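Local coordinates for ankyrin repeat domain-containing protein EMB506, chloroplastic (Arabidopsis thaliana, PDB 6JD6) that is involved in the initial differentiation of the proplastid during embryo development and is required for correct cotyledon and leaf margin development, at residues A[138-149]-A[161-171]. Residues are numbered along the deposited sequence; the frame is centred on the assembly and turned at random.
Sequences IDDVDKDNQTAL and ISHLLRKGANP. With SO4 (sulfate ion), chain I; SO4 (sulfate ion), chain K.
Asp-139 grips the chain just beyond helix 158-166: its OD1 accepts a hydrogen bond from the backbone N of Asn-170 at 3.0 Å, on the syn side of the carboxylate. The bond is nearly straight (166° at the hydrogen). OD2 lies 3.4 Å from Asn-170 CB, while the amide beyond turns away, its OD1 accepting from His-172 N. A water adds a second link, donating to Asp-139 OD1 and Asn-170 O and accepting from Thr-147 OG1, the N-cap of helix 148-154. An alanine here would remove the carboxylate and would probably leave the N-H of Asn-170 without its acceptor and the water without one of its anchors.

Beside this polar clamp, Leu-149 fills the hydrophobic side of the contact. Its CB sits 4.3 Å from Leu-164 CD1. CG stands anti to the backbone N (chi1 180°), beside the carbonyl carbon, and a chi2 of 61° turns its two methyls to different neighbours: CD1 reaches Ile-161 CG2 at 4.1 Å, whereas CD2 rests 3.5 Å from Asn-170 O and also meets Leu-165 CD2 and Pro-171 CA. Leu-164 bridges Leu-149 and Ile-138: CD1 faces the former, and CD2 lies 3.9 Å from Ile-138 CD1 as the two side chains run past each other in opposite directions. Ile-138 CD1 further touches Ala-169 CB and Lys-167 CB, and Ile-132 of helix 125-133 adds to the packing around it.

Gly-168, at positive phi, closes helix 158-166 in a Schellman motif that sends Ala-169 and Asn-170 past Asp-139. The Thr-Ala-Leu-His sequence from Thr-147 is a form of the ankyrin TPLH motif, with Thr-147 N bonded to His-150 ND1. Aliphatic packing thus joins the two helices of the second ankyrin repeat and, through Ile-138, the end of the first, while the Asp-139 carboxylate and its water satisfy the backbone N-H and C=O of Asn-170.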
loop_
_atom_site.group_PDB
_atom_site.type_symbol
_atom_site.label_atom_id
_atom_site.label_comp_id
_atom_site.label_asym_id
_atom_site.label_seq_id
_atom_site.Cartn_x
_atom_site.Cartn_y
_atom_site.Cartn_z
ATOM N N ILE A 138 5.751 4.034 17.566
ATOM C CA ILE A 138 5.715 4.442 16.164
ATOM C C ILE A 138 6.169 3.295 15.252
ATOM O O ILE A 138 5.721 3.179 14.114
ATOM C CB ILE A 138 6.562 5.720 15.926
ATOM C CG1 ILE A 138 6.345 6.271 14.515
ATOM C CG2 ILE A 138 8.044 5.462 16.206
ATOM C CD1 ILE A 138 6.942 7.656 14.307
ATOM N N ASP A 139 7.034 2.430 15.778
ATOM C CA ASP A 139 7.519 1.273 15.031
ATOM C C ASP A 139 6.773 -0.010 15.390
ATOM O O ASP A 139 7.309 -1.108 15.236
ATOM C CB ASP A 139 9.018 1.073 15.265
ATOM C CG ASP A 139 9.848 2.224 14.740
ATOM O OD1 ASP A 139 9.525 2.742 13.649
ATOM O OD2 ASP A 139 10.822 2.608 15.420
ATOM N N ASP A 140 5.546 0.133 15.879
ATOM C CA ASP A 140 4.677 -1.016 16.116
ATOM C C ASP A 140 4.520 -1.836 14.832
ATOM O O ASP A 140 4.244 -1.281 13.770
ATOM C CB ASP A 140 3.309 -0.544 16.611
ATOM C CG ASP A 140 2.348 -1.688 16.845
ATOM O OD1 ASP A 140 1.411 -1.851 16.034
ATOM O OD2 ASP A 140 2.538 -2.428 17.837
ATOM N N VAL A 141 4.711 -3.150 14.930
ATOM C CA VAL A 141 4.664 -4.016 13.749
ATOM C C VAL A 141 3.390 -4.857 13.672
ATOM O O VAL A 141 2.775 -5.165 14.692
ATOM C CB VAL A 141 5.883 -4.959 13.681
ATOM C CG1 VAL A 141 7.163 -4.164 13.470
ATOM C CG2 VAL A 141 5.976 -5.806 14.939
ATOM N N ASP A 142 3.000 -5.234 12.457
ATOM C CA ASP A 142 1.841 -6.103 12.277
ATOM C C ASP A 142 2.239 -7.570 12.111
ATOM O O ASP A 142 3.342 -7.974 12.484
ATOM C CB ASP A 142 0.943 -5.627 11.121
ATOM C CG ASP A 142 1.631 -5.675 9.758
ATOM O OD1 ASP A 142 2.681 -6.339 9.610
ATOM O OD2 ASP A 142 1.100 -5.048 8.815
ATOM N N LYS A 143 1.333 -8.357 11.540
ATOM C CA LYS A 143 1.542 -9.793 11.365
ATOM C C LYS A 143 2.663 -10.099 10.369
ATOM O O LYS A 143 3.209 -11.202 10.364
ATOM C CB LYS A 143 0.250 -10.443 10.885
ATOM C CG LYS A 143 -0.247 -9.866 9.568
ATOM C CD LYS A 143 -1.603 -10.425 9.189
ATOM C CE LYS A 143 -1.892 -10.200 7.717
ATOM N NZ LYS A 143 -1.837 -8.762 7.366
ATOM N N ASP A 144 2.984 -9.124 9.522
ATOM C CA ASP A 144 4.043 -9.269 8.528
ATOM C C ASP A 144 5.267 -8.439 8.902
ATOM O O ASP A 144 6.085 -8.103 8.041
ATOM C CB ASP A 144 3.535 -8.850 7.147
ATOM C CG ASP A 144 2.482 -9.798 6.604
ATOM O OD1 ASP A 144 2.572 -11.013 6.893
ATOM O OD2 ASP A 144 1.566 -9.331 5.894
ATOM N N ASN A 145 5.371 -8.110 10.188
ATOM C CA ASN A 145 6.462 -7.296 10.719
ATOM C C ASN A 145 6.636 -5.955 10.004
ATOM O O ASN A 145 7.746 -5.430 9.910
ATOM C CB ASN A 145 7.775 -8.083 10.722
ATOM C CG ASN A 145 7.652 -9.415 11.434
ATOM O OD1 ASN A 145 8.170 -10.430 10.972
ATOM N ND2 ASN A 145 6.956 -9.420 12.563
ATOM N N GLN A 146 5.536 -5.410 9.495
ATOM C CA GLN A 146 5.560 -4.103 8.849
ATOM C C GLN A 146 5.112 -3.010 9.808
ATOM O O GLN A 146 4.188 -3.205 10.600
ATOM C CB GLN A 146 4.663 -4.087 7.610
ATOM C CG GLN A 146 5.155 -4.963 6.463
ATOM C CD GLN A 146 4.328 -4.785 5.201
ATOM O OE1 GLN A 146 3.153 -4.418 5.261
ATOM N NE2 GLN A 146 4.941 -5.036 4.052
ATOM N N THR A 147 5.767 -1.858 9.728
ATOM C CA THR A 147 5.372 -0.706 10.521
ATOM C C THR A 147 4.526 0.221 9.662
ATOM O O THR A 147 4.327 -0.030 8.471
ATOM C CB THR A 147 6.595 0.082 11.021
ATOM O OG1 THR A 147 7.248 0.701 9.906
ATOM C CG2 THR A 147 7.575 -0.841 11.732
ATOM N N ALA A 148 4.036 1.294 10.269
ATOM C CA ALA A 148 3.288 2.308 9.544
ATOM C C ALA A 148 4.127 2.922 8.423
ATOM O O ALA A 148 3.593 3.301 7.381
ATOM C CB ALA A 148 2.806 3.387 10.495
ATOM N N LEU A 149 5.436 3.026 8.644
ATOM C CA LEU A 149 6.338 3.561 7.625
ATOM C C LEU A 149 6.349 2.677 6.374
ATOM O O LEU A 149 6.220 3.179 5.260
ATOM C CB LEU A 149 7.759 3.728 8.174
ATOM C CG LEU A 149 8.799 4.281 7.195
ATOM C CD1 LEU A 149 8.411 5.682 6.729
ATOM C CD2 LEU A 149 10.199 4.289 7.814
ATOM N N ILE A 161 4.960 9.828 4.909
ATOM C CA ILE A 161 6.291 9.236 4.998
ATOM C C ILE A 161 7.293 10.182 5.658
ATOM O O ILE A 161 7.944 9.820 6.638
ATOM C CB ILE A 161 6.810 8.831 3.606
ATOM C CG1 ILE A 161 5.983 7.665 3.061
ATOM C CG2 ILE A 161 8.294 8.469 3.669
ATOM C CD1 ILE A 161 6.058 7.506 1.551
ATOM N N SER A 162 7.398 11.399 5.135
ATOM C CA SER A 162 8.356 12.362 5.661
ATOM C C SER A 162 8.021 12.775 7.096
ATOM O O SER A 162 8.919 13.046 7.892
ATOM C CB SER A 162 8.447 13.592 4.755
ATOM O OG SER A 162 7.230 14.313 4.751
ATOM N N HIS A 163 6.731 12.821 7.420
ATOM C CA HIS A 163 6.300 13.129 8.780
ATOM C C HIS A 163 6.783 12.064 9.759
ATOM O O HIS A 163 7.339 12.383 10.808
ATOM C CB HIS A 163 4.773 13.243 8.860
ATOM C CG HIS A 163 4.260 13.448 10.252
ATOM N ND1 HIS A 163 4.193 14.689 10.847
ATOM C CD2 HIS A 163 3.806 12.566 11.175
ATOM C CE1 HIS A 163 3.714 14.566 12.071
ATOM N NE2 HIS A 163 3.471 13.287 12.296
ATOM N N LEU A 164 6.561 10.801 9.408
ATOM C CA LEU A 164 6.986 9.669 10.230
ATOM C C LEU A 164 8.493 9.666 10.466
ATOM O O LEU A 164 8.951 9.436 11.584
ATOM C CB LEU A 164 6.564 8.349 9.582
ATOM C CG LEU A 164 5.077 7.992 9.651
ATOM C CD1 LEU A 164 4.777 6.770 8.794
ATOM C CD2 LEU A 164 4.667 7.751 11.093
ATOM N N LEU A 165 9.259 9.924 9.410
ATOM C CA LEU A 165 10.716 9.969 9.511
ATOM C C LEU A 165 11.175 11.092 10.430
ATOM O O LEU A 165 12.102 10.913 11.220
ATOM C CB LEU A 165 11.356 10.116 8.129
ATOM C CG LEU A 165 11.245 8.882 7.230
ATOM C CD1 LEU A 165 11.737 9.175 5.821
ATOM C CD2 LEU A 165 12.019 7.722 7.831
ATOM N N ARG A 166 10.527 12.249 10.329
ATOM C CA ARG A 166 10.870 13.372 11.196
ATOM C C ARG A 166 10.533 13.051 12.647
ATOM O O ARG A 166 11.203 13.521 13.563
ATOM C CB ARG A 166 10.168 14.658 10.752
ATOM C CG ARG A 166 10.781 15.302 9.516
ATOM C CD ARG A 166 10.213 16.696 9.269
ATOM N NE ARG A 166 8.765 16.673 9.077
ATOM C CZ ARG A 166 8.168 16.445 7.911
ATOM N NH1 ARG A 166 8.895 16.219 6.826
ATOM N NH2 ARG A 166 6.846 16.442 7.827
ATOM N N LYS A 167 9.502 12.234 12.850
ATOM C CA LYS A 167 9.111 11.818 14.195
ATOM C C LYS A 167 9.947 10.662 14.758
ATOM O O LYS A 167 9.742 10.241 15.896
ATOM C CB LYS A 167 7.620 11.476 14.253
ATOM C CG LYS A 167 6.774 12.624 14.763
ATOM C CD LYS A 167 5.446 12.144 15.317
ATOM C CE LYS A 167 4.862 13.186 16.258
ATOM N NZ LYS A 167 4.910 14.548 15.652
ATOM N N GLY A 168 10.881 10.151 13.962
ATOM C CA GLY A 168 11.807 9.143 14.445
ATOM C C GLY A 168 11.454 7.707 14.099
ATOM O O GLY A 168 11.998 6.776 14.692
ATOM N N ALA A 169 10.544 7.516 13.146
ATOM C CA ALA A 169 10.250 6.175 12.656
ATOM C C ALA A 169 11.535 5.550 12.122
ATOM O O ALA A 169 12.314 6.209 11.434
ATOM C CB ALA A 169 9.185 6.217 11.573
ATOM N N ASN A 170 11.762 4.288 12.467
ATOM C CA ASN A 170 12.982 3.592 12.076
ATOM C C ASN A 170 12.923 3.224 10.594
ATOM O O ASN A 170 12.069 2.441 10.180
ATOM C CB ASN A 170 13.168 2.345 12.947
ATOM C CG ASN A 170 14.528 1.694 12.772
ATOM O OD1 ASN A 170 15.131 1.743 11.699
ATOM N ND2 ASN A 170 15.017 1.070 13.836
ATOM N N PRO A 171 13.831 3.800 9.788
ATOM C CA PRO A 171 13.840 3.577 8.340
ATOM C C PRO A 171 14.647 2.346 7.933
ATOM O O PRO A 171 14.756 2.061 6.741
ATOM C CB PRO A 171 14.533 4.834 7.814
ATOM C CG PRO A 171 15.524 5.166 8.891
ATOM C CD PRO A 171 14.861 4.774 10.202
HETATM S S SO4 I . 5.502 17.910 11.070
HETATM O O1 SO4 I . 6.020 19.242 10.769
HETATM O O2 SO4 I . 6.616 17.000 11.327
HETATM O O3 SO4 I . 4.647 17.982 12.251
HETATM O O4 SO4 I . 4.726 17.419 9.934
HETATM S S SO4 K . 3.286 -6.680 0.551
HETATM O O1 SO4 K . 4.202 -6.291 -0.520
HETATM O O2 SO4 K . 3.944 -6.516 1.844
HETATM O O3 SO4 K . 2.098 -5.832 0.512
HETATM O O4 SO4 K . 2.900 -8.079 0.376
HETATM O O HOH W 1 9.483 2.069 10.903
HETATM O O HOH W 2 11.955 4.572 16.207
HETATM O O HOH W 3 12.845 0.565 16.200
#